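Local atomic coordinates of peptide ABC transporter, peptide-binding protein (Enterococcus faecalis, PDB entry 3O6P), a protein that probably binds peptides outside the cell and delivers them to an ABC transporter for import. Residues K27-S32 / G221-F226; Y78-A83 / Q123-G128. All coordinates share one frame; numbering follows the deposited sequence.

Contact 1. Residues K27-S32 / G221-F226; sequences KAISYS and GVVPLF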
ATOM      1  N   LYS A  27       4.961  -8.290  -2.890  1.00 11.42           N
ATOM      2  CA  LYS A  27       4.267  -8.548  -4.143  1.00 11.41           C
ATOM      3  C   LYS A  27       3.389  -9.807  -4.072  1.00 11.66           C
ATOM      4  O   LYS A  27       2.276  -9.786  -4.607  1.00 11.17           O
ATOM      5  CB  LYS A  27       5.279  -8.631  -5.300  1.00 11.35           C
ATOM      6  CG  LYS A  27       5.932  -7.254  -5.588  1.00 11.40           C
ATOM      7  CD  LYS A  27       7.114  -7.405  -6.499  1.00 14.50           C
ATOM      8  CE  LYS A  27       7.830  -6.058  -6.488  1.00 16.48           C
ATOM      9  NZ  LYS A  27       8.961  -6.071  -7.462  1.00 21.58           N
ATOM     10  N   ALA A  28       3.879 -10.895  -3.440  1.00 11.71           N
ATOM     11  CA  ALA A  28       3.071 -12.125  -3.352  1.00 10.66           C
ATOM     12  C   ALA A  28       1.767 -11.815  -2.609  1.00 11.03           C
ATOM     13  O   ALA A  28       0.671 -12.254  -3.019  1.00 11.36           O
ATOM     14  CB  ALA A  28       3.853 -13.228  -2.642  1.00 10.61           C
ATOM     15  N   ILE A  29       1.878 -10.999  -1.558  1.00 10.95           N
ATOM     16  CA  ILE A  29       0.700 -10.589  -0.774  1.00 11.56           C
ATOM     17  C   ILE A  29      -0.260  -9.810  -1.686  1.00 11.24           C
ATOM     18  O   ILE A  29      -1.466 -10.141  -1.765  1.00 10.81           O
ATOM     19  CB  ILE A  29       1.148  -9.784   0.463  1.00 10.95           C
ATOM     20  CG1 ILE A  29       1.751 -10.757   1.492  1.00 11.11           C
ATOM     21  CG2 ILE A  29      -0.028  -9.026   1.072  1.00 11.32           C
ATOM     22  CD1 ILE A  29       2.518 -10.058   2.657  1.00 12.78           C
ATOM     23  N   SER A  30       0.266  -8.805  -2.401  1.00 11.02           N
ATOM     24  CA  SER A  30      -0.601  -8.031  -3.281  1.00 11.27           C
ATOM     25  C   SER A  30      -1.256  -8.882  -4.391  1.00 11.16           C
ATOM     26  O   SER A  30      -2.459  -8.740  -4.683  1.00 11.58           O
ATOM     27  CB  SER A  30       0.130  -6.820  -3.852  1.00 11.18           C
ATOM     28  OG  SER A  30      -0.727  -6.052  -4.689  1.00 13.27           O
ATOM     29  N   TYR A  31      -0.484  -9.787  -4.981  1.00 11.01           N
ATOM     30  CA  TYR A  31      -1.012 -10.644  -6.038  1.00 11.55           C
ATOM     31  C   TYR A  31      -2.129 -11.562  -5.571  1.00 11.70           C
ATOM     32  O   TYR A  31      -2.917 -12.060  -6.396  1.00 12.33           O
ATOM     33  CB  TYR A  31       0.114 -11.549  -6.565  1.00 11.94           C
ATOM     34  CG  TYR A  31       1.045 -10.952  -7.583  1.00 14.27           C
ATOM     35  CD1 TYR A  31       0.556 -10.378  -8.754  1.00 15.90           C
ATOM     36  CD2 TYR A  31       2.437 -11.082  -7.428  1.00 15.90           C
ATOM     37  CE1 TYR A  31       1.446  -9.879  -9.731  1.00 18.52           C
ATOM     38  CE2 TYR A  31       3.337 -10.604  -8.396  1.00 18.78           C
ATOM     39  CZ  TYR A  31       2.838  -9.991  -9.534  1.00 20.09           C
ATOM     40  OH  TYR A  31       3.731  -9.526 -10.473  1.00 22.57           O
ATOM     41  N   SER A  32      -2.201 -11.806  -4.272  0.50 11.62           N
ATOM     42  CA  SER A  32      -3.160 -12.781  -3.770  0.50 11.53           C
ATOM     43  C   SER A  32      -4.546 -12.195  -3.484  0.50 11.53           C
ATOM     44  O   SER A  32      -5.444 -12.947  -3.092  0.50 11.32           O
ATOM     45  CB  SER A  32      -2.633 -13.424  -2.486  0.50 11.36           C
ATOM     46  OG  SER A  32      -2.790 -12.518  -1.420  0.50 12.50           O
ATOM     47  N   GLY A 221       5.764  -1.123  -1.728  1.00 11.10           N
ATOM     48  CA  GLY A 221       6.174  -0.729  -0.377  1.00 11.18           C
ATOM     49  C   GLY A 221       5.016  -0.636   0.593  1.00 11.21           C
ATOM     50  O   GLY A 221       5.221  -0.737   1.831  1.00 11.94           O
ATOM     51  N   VAL A 222       3.819  -0.427   0.040  0.50 10.23           N
ATOM     52  CA  VAL A 222       2.551  -0.481   0.754  0.50  9.82           C
ATOM     53  C   VAL A 222       1.570  -1.194  -0.198  0.50  9.86           C
ATOM     54  O   VAL A 222       1.787  -1.169  -1.411  0.50 10.83           O
ATOM     55  CB  VAL A 222       2.065   0.954   1.134  0.50  9.81           C
ATOM     56  CG1 VAL A 222       1.828   1.806  -0.119  0.50 10.97           C
ATOM     57  CG2 VAL A 222       0.809   0.897   1.999  0.50  8.14           C
ATOM     58  N   VAL A 223       0.522  -1.833   0.329  1.00  9.70           N
ATOM     59  CA  VAL A 223      -0.386  -2.657  -0.495  1.00 10.58           C
ATOM     60  C   VAL A 223      -1.752  -1.951  -0.573  1.00 10.69           C
ATOM     61  O   VAL A 223      -2.579  -2.108   0.338  1.00 11.78           O
ATOM     62  CB  VAL A 223      -0.528  -4.117   0.052  1.00 10.54           C
ATOM     63  CG1 VAL A 223      -1.502  -4.934  -0.844  1.00 12.41           C
ATOM     64  CG2 VAL A 223       0.836  -4.814   0.117  1.00 11.18           C
ATOM     65  N   PRO A 224      -1.983  -1.135  -1.623  1.00 11.28           N
ATOM     66  CA  PRO A 224      -3.315  -0.480  -1.745  1.00 11.22           C
ATOM     67  C   PRO A 224      -4.412  -1.509  -1.937  1.00 11.83           C
ATOM     68  O   PRO A 224      -4.207  -2.502  -2.637  1.00 12.11           O
ATOM     69  CB  PRO A 224      -3.158   0.412  -2.994  1.00 12.43           C
ATOM     70  CG  PRO A 224      -1.648   0.636  -3.108  1.00 12.58           C
ATOM     71  CD  PRO A 224      -1.077  -0.729  -2.722  1.00 11.63           C
ATOM     72  N   LEU A 225      -5.542  -1.285  -1.266  1.00 10.86           N
ATOM     73  CA  LEU A 225      -6.666  -2.215  -1.313  1.00 10.77           C
ATOM     74  C   LEU A 225      -7.810  -1.695  -2.186  1.00 11.30           C
ATOM     75  O   LEU A 225      -8.376  -2.454  -2.982  1.00 11.57           O
ATOM     76  CB  LEU A 225      -7.159  -2.522   0.106  1.00 10.35           C
ATOM     77  CG  LEU A 225      -6.125  -3.181   1.024  1.00 11.00           C
ATOM     78  CD1 LEU A 225      -6.772  -3.331   2.402  1.00 12.84           C
ATOM     79  CD2 LEU A 225      -5.713  -4.555   0.444  1.00 12.76           C
ATOM     80  N   PHE A 226      -8.157  -0.414  -2.038  1.00 11.26           N
ATOM     81  CA  PHE A 226      -9.202   0.177  -2.859  1.00 12.44           C
ATOM     82  C   PHE A 226      -9.150   1.689  -2.755  1.00 13.55           C
ATOM     83  O   PHE A 226      -8.470   2.238  -1.880  1.00 13.20           O
ATOM     84  CB  PHE A 226     -10.611  -0.349  -2.470  1.00 12.66           C
ATOM     85  CG  PHE A 226     -11.009  -0.090  -1.021  1.00 14.05           C
ATOM     86  CD1 PHE A 226     -11.602   1.127  -0.660  1.00 13.96           C
ATOM     87  CD2 PHE A 226     -10.844  -1.072  -0.034  1.00 14.50           C
ATOM     88  CE1 PHE A 226     -12.009   1.394   0.685  1.00 16.35           C
ATOM     89  CE2 PHE A 226     -11.241  -0.834   1.308  1.00 14.13           C
ATOM     90  CZ  PHE A 226     -11.828   0.413   1.669  1.00 16.91           C
TER
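With chi1 at 180°, Val223 swings CG1 away from its own backbone N and against Ser30, while CG2, lying beside that N, faces Ile29. This joins helix 23-31 to strand 223-228, outermost in this chain's sheet, in the alpha/beta fold of a family 5 solute-binding protein, of which this chain is a C-terminal piece. Val223 CG1 rests 3.9 Å from Ser30 CB and 4.0 Å from Ser30 CA, so the methyl meets the small side chain at its root. A residue as slim as serine suits this spot, since the strand comes close to the helix: the CA atoms of Ser30 and Val223 are 6.1 Å apart. Ile29 reaches Val223 more loosely, CG2 to CG2 at 4.4 Å, and also touches Met9 and Ile122, as a branched apolar residue filling a buried seam should. Val223 pairs through its backbone with Met9 on strand 5-11; farther on, Leu225 and Phe226 both face Gln7 in a classic beta bulge. The hydroxyl of Ser30 is buried yet satisfied, for chi1 of -179° turns OG to where Arg35 can bond it. Arg35 ties the two segments together, NH2 bonding to Ser30 OG and NE to Pro224 O.

Contact 2. Residues Y78-A83 / Q123-G128; sequences YDTKKA and QDALDG. With NA (sodium ion), chain B.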
ATOM      1  N   TYR A  78      -4.118  -8.882  -9.674  1.00 15.46           N
ATOM      2  CA  TYR A  78      -4.565 -10.062  -8.955  1.00 15.08           C
ATOM      3  C   TYR A  78      -4.194 -11.275  -9.802  1.00 14.86           C
ATOM      4  O   TYR A  78      -4.611 -11.375 -10.963  1.00 15.31           O
ATOM      5  CB  TYR A  78      -6.084 -10.002  -8.710  1.00 15.38           C
ATOM      6  CG  TYR A  78      -6.635 -11.330  -8.284  1.00 14.15           C
ATOM      7  CD1 TYR A  78      -6.226 -11.924  -7.092  1.00 13.85           C
ATOM      8  CD2 TYR A  78      -7.526 -12.017  -9.092  1.00 16.39           C
ATOM      9  CE1 TYR A  78      -6.700 -13.187  -6.709  1.00 12.43           C
ATOM     10  CE2 TYR A  78      -8.018 -13.249  -8.720  1.00 16.18           C
ATOM     11  CZ  TYR A  78      -7.593 -13.837  -7.521  1.00 14.56           C
ATOM     12  OH  TYR A  78      -8.071 -15.080  -7.144  1.00 15.84           O
ATOM     13  N   ASP A  79      -3.371 -12.166  -9.246  1.00 14.52           N
ATOM     14  CA  ASP A  79      -2.967 -13.376  -9.964  1.00 15.12           C
ATOM     15  C   ASP A  79      -2.399 -14.356  -8.951  1.00 15.11           C
ATOM     16  O   ASP A  79      -1.267 -14.195  -8.500  1.00 15.11           O
ATOM     17  CB  ASP A  79      -1.908 -12.989 -11.014  1.00 16.86           C
ATOM     18  CG  ASP A  79      -1.472 -14.149 -11.876  1.00 20.15           C
ATOM     19  OD1 ASP A  79      -1.498 -15.301 -11.432  1.00 22.91           O
ATOM     20  OD2 ASP A  79      -1.073 -13.883 -13.022  1.00 27.20           O
ATOM     21  N   THR A  80      -3.164 -15.375  -8.588  1.00 14.59           N
ATOM     22  CA  THR A  80      -2.663 -16.270  -7.537  1.00 15.20           C
ATOM     23  C   THR A  80      -1.546 -17.176  -8.010  1.00 14.29           C
ATOM     24  O   THR A  80      -0.771 -17.619  -7.168  1.00 14.33           O
ATOM     25  CB  THR A  80      -3.748 -17.103  -6.772  1.00 14.98           C
ATOM     26  OG1 THR A  80      -4.382 -18.006  -7.684  1.00 19.15           O
ATOM     27  CG2 THR A  80      -4.782 -16.194  -6.098  1.00 15.91           C
ATOM     28  N   LYS A  81      -1.446 -17.452  -9.323  1.00 15.19           N
ATOM     29  CA  LYS A  81      -0.267 -18.196  -9.851  1.00 16.02           C
ATOM     30  C   LYS A  81       1.015 -17.392  -9.590  1.00 16.23           C
ATOM     31  O   LYS A  81       2.027 -17.930  -9.072  1.00 15.91           O
ATOM     32  CB  LYS A  81      -0.412 -18.502 -11.357  1.00 18.13           C
ATOM     33  CG  LYS A  81       0.738 -19.316 -11.929  1.00 22.35           C
ATOM     34  CD  LYS A  81       0.429 -19.865 -13.325  1.00 29.68           C
ATOM     35  CE  LYS A  81       1.649 -20.598 -13.903  1.00 33.11           C
ATOM     36  NZ  LYS A  81       1.290 -21.461 -15.067  1.00 37.22           N
ATOM     37  N   LYS A  82       0.952 -16.092  -9.902  1.00 14.71           N
ATOM     38  CA  LYS A  82       2.051 -15.207  -9.577  1.00 15.44           C
ATOM     39  C   LYS A  82       2.264 -15.047  -8.072  1.00 14.22           C
ATOM     40  O   LYS A  82       3.414 -15.019  -7.621  1.00 14.64           O
ATOM     41  CB  LYS A  82       1.935 -13.854 -10.275  1.00 16.03           C
ATOM     42  CG  LYS A  82       2.165 -13.959 -11.817  1.00 19.08           C
ATOM     43  CD  LYS A  82       2.274 -12.570 -12.481  1.00 24.53           C
ATOM     44  CE  LYS A  82       3.031 -12.620 -13.834  1.00 28.74           C
ATOM     45  NZ  LYS A  82       3.293 -11.237 -14.410  1.00 32.41           N
ATOM     46  N   ALA A  83       1.190 -14.968  -7.280  1.00 13.08           N
ATOM     47  CA  ALA A  83       1.370 -14.918  -5.823  1.00 12.25           C
ATOM     48  C   ALA A  83       2.231 -16.093  -5.325  1.00 12.74           C
ATOM     49  O   ALA A  83       3.173 -15.902  -4.567  1.00 12.48           O
ATOM     50  CB  ALA A  83       0.012 -14.893  -5.091  1.00 13.23           C
ATOM     51  N   GLN A 123      -3.957 -16.207   3.058  0.50 14.46           N
ATOM     52  CA  GLN A 123      -3.807 -17.518   3.673  0.50 15.15           C
ATOM     53  C   GLN A 123      -4.059 -18.630   2.657  0.50 14.97           C
ATOM     54  O   GLN A 123      -3.276 -19.589   2.543  0.50 15.03           O
ATOM     55  CB  GLN A 123      -4.764 -17.622   4.867  0.50 15.58           C
ATOM     56  CG  GLN A 123      -4.727 -18.937   5.568  0.50 18.14           C
ATOM     57  CD  GLN A 123      -5.230 -18.801   6.993  0.50 18.34           C
ATOM     58  OE1 GLN A 123      -4.531 -18.279   7.863  0.50 15.64           O
ATOM     59  NE2 GLN A 123      -6.440 -19.277   7.236  0.50 22.05           N
ATOM     60  N   ASP A 124      -5.116 -18.478   1.877  1.00 15.39           N
ATOM     61  CA  ASP A 124      -5.489 -19.489   0.919  1.00 15.49           C
ATOM     62  C   ASP A 124      -4.457 -19.631  -0.225  1.00 15.03           C
ATOM     63  O   ASP A 124      -4.099 -20.748  -0.621  1.00 16.24           O
ATOM     64  CB  ASP A 124      -6.891 -19.173   0.373  1.00 16.14           C
ATOM     65  CG  ASP A 124      -7.396 -20.268  -0.490  1.00 20.39           C
ATOM     66  OD1 ASP A 124      -7.782 -21.312   0.060  1.00 23.80           O
ATOM     67  OD2 ASP A 124      -7.339 -20.110  -1.720  1.00 23.93           O
ATOM     68  N   ALA A 125      -3.954 -18.496  -0.719  1.00 14.30           N
ATOM     69  CA  ALA A 125      -3.069 -18.480  -1.882  1.00 13.70           C
ATOM     70  C   ALA A 125      -1.657 -18.983  -1.590  1.00 14.91           C
ATOM     71  O   ALA A 125      -1.036 -19.621  -2.452  1.00 16.15           O
ATOM     72  CB  ALA A 125      -3.011 -17.074  -2.501  1.00 14.37           C
ATOM     73  N   LEU A 126      -1.170 -18.718  -0.375  1.00 15.40           N
ATOM     74  CA  LEU A 126       0.240 -18.948  -0.051  1.00 15.51           C
ATOM     75  C   LEU A 126       0.410 -20.107   0.909  1.00 16.28           C
ATOM     76  O   LEU A 126       0.087 -20.009   2.090  1.00 16.36           O
ATOM     77  CB  LEU A 126       0.862 -17.675   0.515  1.00 14.94           C
ATOM     78  CG  LEU A 126       0.687 -16.429  -0.362  1.00 14.93           C
ATOM     79  CD1 LEU A 126       1.387 -15.193   0.241  1.00 14.16           C
ATOM     80  CD2 LEU A 126       1.146 -16.648  -1.811  1.00 16.40           C
ATOM     81  N   ASP A 127       0.918 -21.217   0.403  1.00 17.66           N
ATOM     82  CA  ASP A 127       1.061 -22.410   1.232  1.00 19.52           C
ATOM     83  C   ASP A 127       2.169 -22.162   2.243  1.00 19.39           C
ATOM     84  O   ASP A 127       3.270 -21.801   1.861  1.00 21.58           O
ATOM     85  CB  ASP A 127       1.359 -23.646   0.369  1.00 20.41           C
ATOM     86  CG  ASP A 127       0.113 -24.165  -0.380  1.00 24.86           C
ATOM     87  OD1 ASP A 127      -1.026 -24.026   0.124  1.00 28.80           O
ATOM     88  OD2 ASP A 127       0.276 -24.751  -1.470  1.00 29.31           O
ATOM     89  N   GLY A 128       1.880 -22.356   3.525  1.00 19.18           N
ATOM     90  CA  GLY A 128       2.870 -22.082   4.566  1.00 18.40           C
ATOM     91  C   GLY A 128       2.702 -20.705   5.193  1.00 17.91           C
ATOM     92  O   GLY A 128       3.463 -20.328   6.101  1.00 18.39           O
TER
HETATM   93 NA    NA B 601      -1.687 -20.827   3.619  1.00 20.92          NA
HETATM   94  O   HOH W   1      -2.372 -22.237   1.605  1.00 25.49           O
HETATM   95  O   HOH W   2      -0.551 -22.684   4.607  1.00 20.69           O
HETATM   96  O   HOH W   3      -3.639 -21.969   4.737  1.00 31.13           O
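The methyl of Ala83 meets an end methyl of Leu126, which leans over the first turn of helix 80-94, CD2 lying 3.9 Å from Ala83 CB and 3.5 Å from Ala83 O. Its CG sits beside the backbone N (chi1 -53°), and the branch thereby reaches the helix although the CB itself does not aim there. A turn away, Thr80 and Ala125 face each other methyl to methyl, CG2 to CB at 4.1 Å. Two alanines let the backbones approach. Helix 80-94 begins here with Asp79 as N-cap: OD1 accepts Lys82 N at 3.0 Å along a nearly straight bond (170°), the N-H arriving from above the carboxylate plane. Across the contact, helix 109-125 runs out. Gln123 O, in its last turn, binds a sodium ion at 2.3 Å, and Leu126 O, just beyond the helix, does so at 2.5 Å; one water on the ion donates to Asp124 O and Asp127 OD1. The dipole at this helix end would probably favour the positive charge. With Val129 O, three main-chain oxygens and three waters make a six-coordinate sodium site where helix 109-125 turns into strand 129-136.

Overall arrangement
Helix 23-31 connects the two contacts, whose centres are about 12 Å apart. Contact 1 uses the helix face turned to the sheet, its centre about 6 Å from the centre of the chain; the centre of contact 2 lies farther out, about 18 Å from it. They touch directly: Tyr31 O lies 2.9 Å from Asp79 N, a probable hydrogen bond, and Ala28 CB packs 3.4 Å from Ala83 O. Ser32, at the end of the 27-32 segment, fits against both Ala83 and Ala125. Helix 23-31 thus lies between strand 223-228 and the helix ends of contact 2. The sodium ion belongs to contact 2 alone, about 11 Å from the side chain of Ile29.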